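Local coordinates for hypothetical protein, similar to alpha-acetolactate decarboxylase (Staphylococcus aureus subsp. aureus, PDB 1XV2) that probably catalyses the zinc-dependent decarboxylation of alpha-acetolactate to acetoin, as other acetolactate decarboxylases do, at residues A[165-170]-A[206-211]; A[9-14]-A[23-28]; A[86-91]-A[103-108]; A[49-54]-A[77-82]. All blocks are in the same frame, centred on the assembly; numbering follows the deposited sequence.

Three of the four contacts are built along one mixed sheet. Strand 7-11 joins them: His11 N lies 2.8 Å from Ala77 O, tying interaction 2 to interaction 4, and His211 N lies 2.8 Å from Gln10 O, tying it to interaction 1. Centres of interactions 1 and 2 are about 14 Å apart, those of 2 and 4 about 13 Å. Interaction 3 belongs to the other large sheet, its centre about 29 Å from that of interaction 2. The zinc ion, held by His176, His178 and His189, is about 9 Å from the Ser78 side chain in interaction 4 and about 14 Å from that of His11. Interactions 1 and 3 both touch the second subunit.

Interaction 1. Residues A[165-170]-A[206-211]; sequences ELFHGV and ETFQQH
Strand 207-211, the outermost of the mixed sheet within this chain, meets a connecting loop of the other large sheet here, through Phe208 and Gln210 on the strand and Phe167 and Val170 on the loop. The contact is a small, wholly buried one. Val170 makes the closest approaches: its CG1 branch, placed anti to the backbone N (chi1 176°), lies 3.9 Å from Phe208 CZ, with CE2 at nearly the same distance, and approaches the ring obliquely. The same methyl comes to within 3.4 Å of Gln210 OE1, so it sits at the junction between an aromatic and an amide. Phe167 adds a looser touch, its CE1 lying 4.4 Å from Phe208 CD2. The two rings are inclined at 64° with centroids 5.8 Å apart, a geometry that is neither a stack nor an edge-to-face pair.

The loop 165-170, which begins as a short 3-10 turn after strand 154-163, thus packs against alternate residues of the strand. Phe112 completes the aromatic group, stacking on Phe208 and meeting Phe167 edge-to-face. Along the strand edge that does not pair with strand 7-11, the sheet runs on as an antiparallel ladder into the second subunit, whose His211 bonds to Glu206 OE2.

The buried amide of Gln210 is gripped at both ends. Its OE1 accepts from Gln10 NE2, while NE2 donates to Gly12 O and, over 3.1 Å, to His211 O. In the latter bond the donor stands 45° out of the carbonyl plane, although His211 O lies in the plane of the amide.

Interaction 2. Residues A[9-14]-A[23-28]; sequences YQHGTL and EGTATI
With chi1 at 174°, the imidazole of His11 extends straight from its strand to Thr25 and Ala26, while Thr25, at chi1 56°, tucks OG1 between its own backbone N and carbonyl carbon, where the hydroxyl faces the ring. These two settings bring His11 NE2 and Thr25 OG1 to 2.6 Å, a short and fairly straight hydrogen bond (159°) in which either partner could be the donor. The hydroxyl lies at the ring edge, near its plane, as does Thr25 CB. Ala26 meets the ring from a different direction altogether: its CB stands over the centre of one face, 3.3 Å from the centroid and 3.2 Å from NE2, a close CH-pi contact. One imidazole is therefore held by a polar bond at its rim and a methyl group on its flat side.

Thr25 and Ala26 form a classic beta bulge, both facing Val74 in the short antiparallel pair 26-27 and 73-74, which is consistent with both reaching one ring. His11, for its part, ends strand 7-11 of the seven-stranded sheet, just before Gly12, whose positive phi turns the chain toward helix 14-18, N-capped by Thr13.

The other ring nitrogen of His11, ND1, is hydrogen-bonded to ND1 of His211 on the neighbouring strand, and the two rings also meet. With a partner at each nitrogen and Ala26 against a face, the rotation of the imidazole about its CB-CG bond is probably restrained. Leu31 of helix 28-32 packs on Ala26 close by.

Interaction 3. Residues A[86-91]-A[103-108]; sequences KTFPLQ and KNEMLS
Two polar interactions join Lys86 to Glu105, and both leave from one ammonium group. The shorter is a hydrogen bond from Lys86 NZ to the backbone O of Glu105, 2.8 Å long, which uses a lone pair in the carbonyl plane (C=O...N angle 127°). The other is a salt bridge, 3.3 Å from NZ to Glu105 OE1, longer and met from above the carboxylate plane, 45° out of it. A bend at chi3 of Lys86 swings NZ over the end of the helix after the chain has run across Glu105 at about a right angle.

The fold element is a strand followed by a helix that doubles back: strand 86-94 leads into helix 95-105, and the last helical residue, Glu105, returns beside the first residue of the strand. The ammonium thus sits on a C-terminal carbonyl, where its charge would be expected to suit the helix dipole.

Nonpolar contact is carried by the aliphatic part of the same glutamate. A bend at chi2 (-52°) folds its carboxylate back toward Lys86 while CG rests over one face of the Phe88 ring, 3.9 Å from the centroid and 3.5 Å from CE2, as a CH-pi contact. Glu105 CB, 3.6 Å from Lys86 CD, fills the angle between the two strand side chains. Phe88 also packs on Val200 and Ile202 of the adjoining strand 198-204.

Interaction 4. Residues A[49-54]-A[77-82]; sequences VIFLDG and ASITNF
Strands 49-52 and 77-80 run in the same direction, 6° apart, with axes 8.6 Å from each other at closest approach, which matches the presence of one strand, 37-42, antiparallel to both, between them. No backbone hydrogen bond spans that gap; side chains on one face of the sheet bridge it instead, with Phe51 abreast of Ile79, their CA atoms 7.4 Å apart.

Ile79 is stretched out, CG1 anti to the backbone N and CD1 carried on in line, which delivers the terminal methyl onto the flat side of Phe51. Ile79 CD1 stands 3.8 Å from the Phe51 ring centroid, 18° off the normal, in a CH-pi contact displaced slightly toward CG and CD2 of the ring. On the opposite face lies Val49 CG1, 3.9 Å above the plane and toward the rim, so the phenyl is sandwiched between two aliphatic branches. Its edge is occupied too: Ala77 CB lies 4.4 Å from Phe51 CE2, and the carbonyl O of Ser78 is 4.0 Å from Phe51 CD2, both near the ring plane.

Ser78 itself turns its side chain away, to the other surface of the sheet, where OG bonds to Gln10 OE1. The carbonyl of Val49 accepts a hydrogen bond from ND1 of His178, a zinc ligand, making this strand part of the metal's second shell. Helix 28-32 roofs the Phe51 side, with Ile28 and Leu32 on the phenyl and Leu31 on Ala77 and Ile79, whereas strand 154-163 backs the reverse, its Val159 against Ile50 and Leu52 and its Phe161 against Ser78 and Thr80.

Interaction 1. Residues A[165-170]-A[206-211]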
loop_
_atom_site.group_PDB
_atom_site.type_symbol
_atom_site.label_atom_id
_atom_site.label_comp_id
_atom_site.label_asym_id
_atom_site.label_seq_id
_atom_site.Cartn_x
_atom_site.Cartn_y
_atom_site.Cartn_z
ATOM N N GLU A 165 -1.300 -9.055 6.388
ATOM C CA GLU A 165 -1.720 -9.897 5.270
ATOM C C GLU A 165 -2.117 -9.203 3.969
ATOM O O GLU A 165 -1.524 -9.463 2.925
ATOM C CB GLU A 165 -2.865 -10.821 5.706
ATOM C CG GLU A 165 -3.052 -12.029 4.801
ATOM C CD GLU A 165 -4.227 -12.907 5.210
ATOM O OE1 GLU A 165 -4.397 -13.163 6.422
ATOM O OE2 GLU A 165 -4.976 -13.352 4.314
ATOM N N LEU A 166 -3.121 -8.335 4.023
ATOM C CA LEU A 166 -3.598 -7.643 2.826
ATOM C C LEU A 166 -2.499 -6.906 2.064
ATOM O O LEU A 166 -2.633 -6.638 0.872
ATOM C CB LEU A 166 -4.714 -6.658 3.190
ATOM C CG LEU A 166 -5.350 -5.877 2.033
ATOM C CD1 LEU A 166 -5.975 -6.840 1.040
ATOM C CD2 LEU A 166 -6.403 -4.917 2.576
ATOM N N PHE A 167 -1.411 -6.581 2.749
ATOM C CA PHE A 167 -0.323 -5.868 2.104
ATOM C C PHE A 167 0.818 -6.765 1.637
ATOM O O PHE A 167 1.873 -6.280 1.231
ATOM C CB PHE A 167 0.187 -4.773 3.040
ATOM C CG PHE A 167 -0.713 -3.575 3.097
ATOM C CD1 PHE A 167 -0.521 -2.504 2.227
ATOM C CD2 PHE A 167 -1.777 -3.527 3.992
ATOM C CE1 PHE A 167 -1.377 -1.404 2.249
ATOM C CE2 PHE A 167 -2.637 -2.431 4.020
ATOM C CZ PHE A 167 -2.436 -1.369 3.147
ATOM N N HIS A 168 0.607 -8.073 1.687
ATOM C CA HIS A 168 1.628 -9.003 1.226
ATOM C C HIS A 168 1.876 -8.715 -0.257
ATOM O O HIS A 168 0.942 -8.689 -1.056
ATOM C CB HIS A 168 1.161 -10.450 1.429
ATOM C CG HIS A 168 1.137 -10.882 2.865
ATOM N ND1 HIS A 168 0.728 -12.139 3.258
ATOM C CD2 HIS A 168 1.497 -10.233 3.998
ATOM C CE1 HIS A 168 0.839 -12.247 4.571
ATOM N NE2 HIS A 168 1.304 -11.104 5.044
ATOM N N GLY A 169 3.136 -8.490 -0.619
ATOM C CA GLY A 169 3.462 -8.172 -1.999
ATOM C C GLY A 169 4.034 -6.767 -2.029
ATOM O O GLY A 169 5.122 -6.538 -2.559
ATOM N N VAL A 170 3.290 -5.821 -1.463
ATOM C CA VAL A 170 3.738 -4.433 -1.378
ATOM C C VAL A 170 4.906 -4.496 -0.403
ATOM O O VAL A 170 5.951 -3.876 -0.600
ATOM C CB VAL A 170 2.626 -3.519 -0.810
ATOM C CG1 VAL A 170 3.147 -2.093 -0.634
ATOM C CG2 VAL A 170 1.435 -3.527 -1.746
ATOM N N GLU A 206 0.391 3.997 12.207
ATOM C CA GLU A 206 -0.950 4.471 11.899
ATOM C C GLU A 206 -0.989 4.854 10.421
ATOM O O GLU A 206 -2.041 4.820 9.783
ATOM C CB GLU A 206 -1.276 5.694 12.763
ATOM C CG GLU A 206 -2.716 6.175 12.675
ATOM C CD GLU A 206 -2.956 7.430 13.497
ATOM O OE1 GLU A 206 -2.407 7.525 14.615
ATOM O OE2 GLU A 206 -3.700 8.320 13.033
ATOM N N THR A 207 0.174 5.211 9.883
ATOM C CA THR A 207 0.283 5.608 8.485
ATOM C C THR A 207 1.421 4.907 7.750
ATOM O O THR A 207 2.528 4.777 8.269
ATOM C CB THR A 207 0.503 7.124 8.352
ATOM O OG1 THR A 207 -0.589 7.818 8.962
ATOM C CG2 THR A 207 0.596 7.524 6.879
ATOM N N PHE A 208 1.119 4.464 6.534
ATOM C CA PHE A 208 2.069 3.785 5.663
ATOM C C PHE A 208 2.260 4.699 4.458
ATOM O O PHE A 208 1.318 4.943 3.705
ATOM C CB PHE A 208 1.486 2.444 5.213
ATOM C CG PHE A 208 2.325 1.714 4.204
ATOM C CD1 PHE A 208 3.573 1.211 4.546
ATOM C CD2 PHE A 208 1.852 1.512 2.911
ATOM C CE1 PHE A 208 4.340 0.514 3.611
ATOM C CE2 PHE A 208 2.612 0.816 1.972
ATOM C CZ PHE A 208 3.855 0.317 2.323
ATOM N N GLN A 209 3.473 5.211 4.282
ATOM C CA GLN A 209 3.763 6.111 3.167
ATOM C C GLN A 209 4.563 5.412 2.069
ATOM O O GLN A 209 5.755 5.142 2.232
ATOM C CB GLN A 209 4.530 7.332 3.679
ATOM C CG GLN A 209 4.761 8.417 2.644
ATOM C CD GLN A 209 5.423 9.641 3.241
ATOM O OE1 GLN A 209 5.005 10.126 4.287
ATOM N NE2 GLN A 209 6.453 10.153 2.575
ATOM N N GLN A 210 3.899 5.124 0.954
ATOM C CA GLN A 210 4.529 4.438 -0.176
ATOM C C GLN A 210 4.994 5.417 -1.250
ATOM O O GLN A 210 4.193 6.175 -1.795
ATOM C CB GLN A 210 3.551 3.434 -0.795
ATOM C CG GLN A 210 4.089 2.711 -2.025
ATOM C CD GLN A 210 5.235 1.772 -1.699
ATOM O OE1 GLN A 210 5.040 0.736 -1.060
ATOM N NE2 GLN A 210 6.439 2.130 -2.131
ATOM N N HIS A 211 6.286 5.383 -1.561
ATOM C CA HIS A 211 6.858 6.274 -2.565
ATOM C C HIS A 211 7.250 5.490 -3.811
ATOM O O HIS A 211 7.786 4.386 -3.719
ATOM C CB HIS A 211 8.073 6.999 -1.982
ATOM C CG HIS A 211 8.713 7.968 -2.925
ATOM N ND1 HIS A 211 9.933 7.733 -3.521
ATOM C CD2 HIS A 211 8.302 9.179 -3.374
ATOM C CE1 HIS A 211 10.248 8.755 -4.296
ATOM N NE2 HIS A 211 9.274 9.647 -4.225
#

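Interaction 2. Residues A[9-14]-A[23-28]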
loop_
_atom_site.group_PDB
_atom_site.type_symbol
_atom_site.label_atom_id
_atom_site.label_comp_id
_atom_site.label_asym_id
_atom_site.label_seq_id
_atom_site.Cartn_x
_atom_site.Cartn_y
_atom_site.Cartn_z
ATOM N N TYR A 9 7.812 4.477 6.173
ATOM C CA TYR A 9 8.111 4.929 4.819
ATOM C C TYR A 9 8.694 3.811 3.969
ATOM O O TYR A 9 9.618 3.115 4.386
ATOM C CB TYR A 9 9.109 6.086 4.857
ATOM C CG TYR A 9 9.455 6.646 3.492
ATOM C CD1 TYR A 9 8.639 7.603 2.882
ATOM C CD2 TYR A 9 10.607 6.234 2.820
ATOM C CE1 TYR A 9 8.968 8.142 1.636
ATOM C CE2 TYR A 9 10.945 6.764 1.575
ATOM C CZ TYR A 9 10.122 7.720 0.992
ATOM O OH TYR A 9 10.464 8.266 -0.225
ATOM N N GLN A 10 8.158 3.643 2.768
ATOM C CA GLN A 10 8.668 2.617 1.879
ATOM C C GLN A 10 8.902 3.172 0.480
ATOM O O GLN A 10 8.048 3.857 -0.087
ATOM C CB GLN A 10 7.708 1.420 1.825
ATOM C CG GLN A 10 8.236 0.244 1.011
ATOM C CD GLN A 10 7.479 -1.056 1.264
ATOM O OE1 GLN A 10 7.750 -1.771 2.230
ATOM N NE2 GLN A 10 6.525 -1.363 0.394
ATOM N N HIS A 11 10.084 2.898 -0.057
ATOM C CA HIS A 11 10.429 3.339 -1.400
ATOM C C HIS A 11 10.420 2.090 -2.264
ATOM O O HIS A 11 11.208 1.169 -2.042
ATOM C CB HIS A 11 11.818 3.979 -1.437
ATOM C CG HIS A 11 12.279 4.316 -2.821
ATOM N ND1 HIS A 11 11.792 5.395 -3.528
ATOM C CD2 HIS A 11 13.131 3.674 -3.655
ATOM C CE1 HIS A 11 12.323 5.401 -4.738
ATOM N NE2 HIS A 11 13.137 4.366 -4.841
ATOM N N GLY A 12 9.529 2.060 -3.249
ATOM C CA GLY A 12 9.433 0.892 -4.104
ATOM C C GLY A 12 8.714 -0.189 -3.327
ATOM O O GLY A 12 8.293 0.042 -2.189
ATOM N N THR A 13 8.571 -1.369 -3.923
ATOM C CA THR A 13 7.879 -2.470 -3.258
ATOM C C THR A 13 8.625 -3.792 -3.416
ATOM O O THR A 13 9.488 -3.932 -4.279
ATOM C CB THR A 13 6.452 -2.641 -3.818
ATOM O OG1 THR A 13 6.525 -2.969 -5.209
ATOM C CG2 THR A 13 5.658 -1.356 -3.662
ATOM N N LEU A 14 8.287 -4.763 -2.577
ATOM C CA LEU A 14 8.934 -6.066 -2.637
ATOM C C LEU A 14 8.525 -6.835 -3.890
ATOM O O LEU A 14 9.352 -7.477 -4.529
ATOM C CB LEU A 14 8.587 -6.887 -1.395
ATOM C CG LEU A 14 9.181 -8.297 -1.342
ATOM C CD1 LEU A 14 10.693 -8.220 -1.448
ATOM C CD2 LEU A 14 8.760 -8.976 -0.052
ATOM N N GLU A 23 16.978 -1.592 -10.613
ATOM C CA GLU A 23 17.664 -0.310 -10.760
ATOM C C GLU A 23 17.566 0.538 -9.491
ATOM O O GLU A 23 16.516 0.596 -8.854
ATOM C CB GLU A 23 17.083 0.479 -11.939
ATOM C CG GLU A 23 17.626 0.067 -13.298
ATOM C CD GLU A 23 17.078 0.919 -14.433
ATOM O OE1 GLU A 23 16.986 2.154 -14.268
ATOM O OE2 GLU A 23 16.754 0.354 -15.496
ATOM N N GLY A 24 18.665 1.186 -9.118
ATOM C CA GLY A 24 18.647 2.040 -7.942
ATOM C C GLY A 24 17.826 3.261 -8.306
ATOM O O GLY A 24 18.120 3.924 -9.298
ATOM N N THR A 25 16.799 3.568 -7.520
ATOM C CA THR A 25 15.942 4.706 -7.833
ATOM C C THR A 25 15.862 5.761 -6.742
ATOM O O THR A 25 15.223 6.799 -6.916
ATOM C CB THR A 25 14.525 4.227 -8.155
ATOM O OG1 THR A 25 14.031 3.448 -7.058
ATOM C CG2 THR A 25 14.533 3.376 -9.411
ATOM N N ALA A 26 16.496 5.485 -5.609
ATOM C CA ALA A 26 16.521 6.421 -4.494
ATOM C C ALA A 26 17.904 6.355 -3.854
ATOM O O ALA A 26 18.590 5.334 -3.925
ATOM C CB ALA A 26 15.443 6.070 -3.476
ATOM N N THR A 27 18.305 7.453 -3.231
ATOM C CA THR A 27 19.609 7.550 -2.597
ATOM C C THR A 27 19.548 7.202 -1.108
ATOM O O THR A 27 18.521 7.405 -0.461
ATOM C CB THR A 27 20.151 8.989 -2.784
ATOM O OG1 THR A 27 21.174 8.986 -3.787
ATOM C CG2 THR A 27 20.682 9.551 -1.492
ATOM N N ILE A 28 20.645 6.674 -0.569
ATOM C CA ILE A 28 20.697 6.336 0.854
ATOM C C ILE A 28 20.374 7.581 1.675
ATOM O O ILE A 28 19.577 7.531 2.613
ATOM C CB ILE A 28 22.098 5.824 1.267
ATOM C CG1 ILE A 28 22.299 4.391 0.776
ATOM C CG2 ILE A 28 22.256 5.900 2.786
ATOM C CD1 ILE A 28 21.382 3.373 1.447
#

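Interaction 3. Residues A[86-91]-A[103-108]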
loop_
_atom_site.group_PDB
_atom_site.type_symbol
_atom_site.label_atom_id
_atom_site.label_comp_id
_atom_site.label_asym_id
_atom_site.label_seq_id
_atom_site.Cartn_x
_atom_site.Cartn_y
_atom_site.Cartn_z
ATOM N N LYS A 86 6.468 0.197 22.933
ATOM C CA LYS A 86 6.488 -0.902 23.887
ATOM C C LYS A 86 7.870 -1.548 23.919
ATOM O O LYS A 86 8.508 -1.722 22.881
ATOM C CB LYS A 86 5.427 -1.951 23.529
ATOM C CG LYS A 86 5.378 -3.118 24.509
ATOM C CD LYS A 86 4.247 -4.089 24.204
ATOM C CE LYS A 86 2.886 -3.503 24.547
ATOM N NZ LYS A 86 1.779 -4.471 24.270
ATOM N N THR A 87 8.323 -1.892 25.121
ATOM C CA THR A 87 9.623 -2.518 25.315
ATOM C C THR A 87 9.451 -3.704 26.257
ATOM O O THR A 87 8.604 -3.665 27.151
ATOM C CB THR A 87 10.622 -1.526 25.944
ATOM O OG1 THR A 87 10.711 -0.352 25.127
ATOM C CG2 THR A 87 11.996 -2.153 26.061
ATOM N N PHE A 88 10.248 -4.753 26.056
ATOM C CA PHE A 88 10.179 -5.945 26.899
ATOM C C PHE A 88 11.308 -6.924 26.583
ATOM O O PHE A 88 11.733 -7.049 25.435
ATOM C CB PHE A 88 8.821 -6.634 26.729
ATOM C CG PHE A 88 8.569 -7.159 25.343
ATOM C CD1 PHE A 88 9.027 -8.418 24.966
ATOM C CD2 PHE A 88 7.867 -6.398 24.416
ATOM C CE1 PHE A 88 8.786 -8.913 23.683
ATOM C CE2 PHE A 88 7.620 -6.882 23.132
ATOM C CZ PHE A 88 8.078 -8.140 22.765
ATOM N N PRO A 89 11.812 -7.630 27.608
ATOM C CA PRO A 89 12.901 -8.591 27.414
ATOM C C PRO A 89 12.470 -9.998 27.005
ATOM O O PRO A 89 11.300 -10.362 27.107
ATOM C CB PRO A 89 13.603 -8.578 28.768
ATOM C CG PRO A 89 12.460 -8.427 29.712
ATOM C CD PRO A 89 11.589 -7.373 29.044
ATOM N N LEU A 90 13.441 -10.774 26.530
ATOM C CA LEU A 90 13.225 -12.158 26.120
ATOM C C LEU A 90 14.537 -12.904 26.295
ATOM O O LEU A 90 15.611 -12.340 26.078
ATOM C CB LEU A 90 12.776 -12.243 24.659
ATOM C CG LEU A 90 11.374 -11.730 24.315
ATOM C CD1 LEU A 90 11.104 -11.949 22.829
ATOM C CD2 LEU A 90 10.335 -12.460 25.151
ATOM N N GLN A 91 14.453 -14.170 26.691
ATOM C CA GLN A 91 15.650 -14.972 26.898
ATOM C C GLN A 91 15.455 -16.416 26.462
ATOM O O GLN A 91 14.352 -16.954 26.551
ATOM C CB GLN A 91 16.049 -14.963 28.376
ATOM C CG GLN A 91 16.309 -13.587 28.962
ATOM C CD GLN A 91 16.607 -13.653 30.447
ATOM O OE1 GLN A 91 15.792 -14.141 31.233
ATOM N NE2 GLN A 91 17.780 -13.168 30.840
ATOM N N LYS A 103 4.045 -10.938 18.146
ATOM C CA LYS A 103 2.675 -10.999 17.645
ATOM C C LYS A 103 1.688 -10.749 18.783
ATOM O O LYS A 103 0.582 -10.254 18.563
ATOM C CB LYS A 103 2.406 -12.367 17.015
ATOM C CG LYS A 103 3.172 -12.619 15.723
ATOM C CD LYS A 103 2.524 -11.922 14.537
ATOM C CE LYS A 103 1.165 -12.544 14.230
ATOM N NZ LYS A 103 0.534 -11.982 13.008
ATOM N N ASN A 104 2.100 -11.086 20.002
ATOM C CA ASN A 104 1.261 -10.895 21.182
ATOM C C ASN A 104 1.305 -9.461 21.696
ATOM O O ASN A 104 0.291 -8.924 22.144
ATOM C CB ASN A 104 1.712 -11.829 22.312
ATOM C CG ASN A 104 1.392 -13.287 22.036
ATOM O OD1 ASN A 104 1.914 -14.182 22.704
ATOM N ND2 ASN A 104 0.523 -13.533 21.060
ATOM N N GLU A 105 2.484 -8.848 21.632
ATOM C CA GLU A 105 2.668 -7.490 22.127
ATOM C C GLU A 105 2.329 -6.360 21.156
ATOM O O GLU A 105 2.054 -5.242 21.588
ATOM C CB GLU A 105 4.102 -7.320 22.639
ATOM C CG GLU A 105 4.459 -8.283 23.762
ATOM C CD GLU A 105 3.443 -8.254 24.896
ATOM O OE1 GLU A 105 3.200 -7.164 25.456
ATOM O OE2 GLU A 105 2.885 -9.323 25.229
HETATM N N MSE A 106 2.351 -6.635 19.855
HETATM C CA MSE A 106 2.022 -5.595 18.883
HETATM C C MSE A 106 0.561 -5.190 19.049
HETATM O O MSE A 106 -0.246 -5.961 19.571
HETATM C CB MSE A 106 2.256 -6.089 17.453
HETATM C CG MSE A 106 1.407 -7.278 17.047
HETATM SE SE MSE A 106 1.565 -7.687 15.159
HETATM C CE MSE A 106 3.433 -8.153 15.111
ATOM N N LEU A 107 0.226 -3.982 18.604
ATOM C CA LEU A 107 -1.139 -3.475 18.708
ATOM C C LEU A 107 -2.127 -4.285 17.879
ATOM O O LEU A 107 -3.250 -4.542 18.311
ATOM C CB LEU A 107 -1.201 -2.010 18.267
ATOM C CG LEU A 107 -2.613 -1.434 18.100
ATOM C CD1 LEU A 107 -3.373 -1.526 19.417
ATOM C CD2 LEU A 107 -2.522 0.015 17.634
ATOM N N SER A 108 -1.705 -4.684 16.684
ATOM C CA SER A 108 -2.568 -5.451 15.800
ATOM C C SER A 108 -1.810 -6.032 14.617
ATOM O O SER A 108 -0.939 -5.377 14.041
ATOM C CB SER A 108 -3.697 -4.568 15.277
ATOM O OG SER A 108 -4.479 -5.265 14.328
#

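Interaction 4. Residues A[49-54]-A[77-82]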
loop_
_atom_site.group_PDB
_atom_site.type_symbol
_atom_site.label_atom_id
_atom_site.label_comp_id
_atom_site.label_asym_id
_atom_site.label_seq_id
_atom_site.Cartn_x
_atom_site.Cartn_y
_atom_site.Cartn_z
ATOM N N VAL A 49 21.079 -3.902 3.232
ATOM C CA VAL A 49 21.223 -2.615 3.890
ATOM C C VAL A 49 20.504 -2.651 5.233
ATOM O O VAL A 49 19.372 -3.121 5.326
ATOM C CB VAL A 49 20.616 -1.471 3.047
ATOM C CG1 VAL A 49 20.732 -0.152 3.798
ATOM C CG2 VAL A 49 21.330 -1.381 1.707
ATOM N N ILE A 50 21.174 -2.177 6.276
ATOM C CA ILE A 50 20.569 -2.120 7.599
ATOM C C ILE A 50 20.660 -0.680 8.093
ATOM O O ILE A 50 21.758 -0.140 8.242
ATOM C CB ILE A 50 21.299 -3.019 8.637
ATOM C CG1 ILE A 50 21.387 -4.462 8.144
ATOM C CG2 ILE A 50 20.554 -2.973 9.966
ATOM C CD1 ILE A 50 22.526 -4.714 7.175
ATOM N N PHE A 51 19.511 -0.053 8.317
ATOM C CA PHE A 51 19.487 1.312 8.830
ATOM C C PHE A 51 19.437 1.174 10.346
ATOM O O PHE A 51 18.448 0.695 10.900
ATOM C CB PHE A 51 18.254 2.064 8.327
ATOM C CG PHE A 51 18.279 2.358 6.849
ATOM C CD1 PHE A 51 19.296 3.129 6.294
ATOM C CD2 PHE A 51 17.276 1.874 6.015
ATOM C CE1 PHE A 51 19.315 3.416 4.928
ATOM C CE2 PHE A 51 17.288 2.156 4.646
ATOM C CZ PHE A 51 18.310 2.928 4.104
ATOM N N LEU A 52 20.514 1.579 11.010
ATOM C CA LEU A 52 20.597 1.464 12.460
ATOM C C LEU A 52 21.143 2.730 13.109
ATOM O O LEU A 52 22.258 3.157 12.815
ATOM C CB LEU A 52 21.482 0.271 12.823
ATOM C CG LEU A 52 21.517 -0.147 14.292
ATOM C CD1 LEU A 52 20.119 -0.549 14.745
ATOM C CD2 LEU A 52 22.495 -1.302 14.461
ATOM N N ASP A 53 20.350 3.320 13.997
ATOM C CA ASP A 53 20.742 4.535 14.695
ATOM C C ASP A 53 21.140 5.645 13.720
ATOM O O ASP A 53 22.169 6.297 13.897
ATOM C CB ASP A 53 21.913 4.253 15.642
ATOM C CG ASP A 53 21.554 3.289 16.761
ATOM O OD1 ASP A 53 20.554 3.531 17.470
ATOM O OD2 ASP A 53 22.285 2.292 16.939
ATOM N N GLY A 54 20.328 5.847 12.687
ATOM C CA GLY A 54 20.608 6.886 11.712
ATOM C C GLY A 54 21.774 6.616 10.781
ATOM O O GLY A 54 22.067 7.426 9.902
ATOM N N ALA A 77 13.402 0.009 -0.298
ATOM C CA ALA A 77 13.788 0.307 1.076
ATOM C C ALA A 77 12.592 0.612 1.971
ATOM O O ALA A 77 11.586 1.147 1.515
ATOM C CB ALA A 77 14.746 1.493 1.091
ATOM N N SER A 78 12.720 0.264 3.249
ATOM C CA SER A 78 11.687 0.521 4.245
ATOM C C SER A 78 12.397 1.186 5.415
ATOM O O SER A 78 13.417 0.679 5.888
ATOM C CB SER A 78 11.044 -0.788 4.709
ATOM O OG SER A 78 10.439 -1.468 3.622
ATOM N N ILE A 79 11.874 2.316 5.884
ATOM C CA ILE A 79 12.519 3.023 6.985
ATOM C C ILE A 79 11.529 3.780 7.868
ATOM O O ILE A 79 10.406 4.066 7.463
ATOM C CB ILE A 79 13.571 4.015 6.443
ATOM C CG1 ILE A 79 14.607 4.325 7.521
ATOM C CG2 ILE A 79 12.887 5.303 5.990
ATOM C CD1 ILE A 79 15.806 5.115 7.009
ATOM N N THR A 80 11.954 4.103 9.085
ATOM C CA THR A 80 11.091 4.822 10.008
ATOM C C THR A 80 11.876 5.552 11.086
ATOM O O THR A 80 13.034 5.225 11.357
ATOM C CB THR A 80 10.117 3.858 10.716
ATOM O OG1 THR A 80 9.178 4.609 11.496
ATOM C CG2 THR A 80 10.884 2.915 11.640
ATOM N N ASN A 81 11.245 6.565 11.671
ATOM C CA ASN A 81 11.835 7.312 12.775
ATOM C C ASN A 81 11.353 6.486 13.955
ATOM O O ASN A 81 10.264 6.716 14.480
ATOM C CB ASN A 81 11.257 8.725 12.861
ATOM C CG ASN A 81 11.706 9.607 11.720
ATOM O OD1 ASN A 81 12.905 9.763 11.477
ATOM N ND2 ASN A 81 10.746 10.196 11.012
ATOM N N PHE A 82 12.160 5.507 14.347
ATOM C CA PHE A 82 11.798 4.599 15.425
ATOM C C PHE A 82 11.500 5.238 16.771
ATOM O O PHE A 82 12.367 5.838 17.400
ATOM C CB PHE A 82 12.879 3.533 15.605
ATOM C CG PHE A 82 12.415 2.338 16.386
ATOM C CD1 PHE A 82 11.361 1.559 15.920
ATOM C CD2 PHE A 82 13.014 2.000 17.597
ATOM C CE1 PHE A 82 10.906 0.460 16.646
ATOM C CE2 PHE A 82 12.567 0.901 18.332
ATOM C CZ PHE A 82 11.510 0.131 17.854
#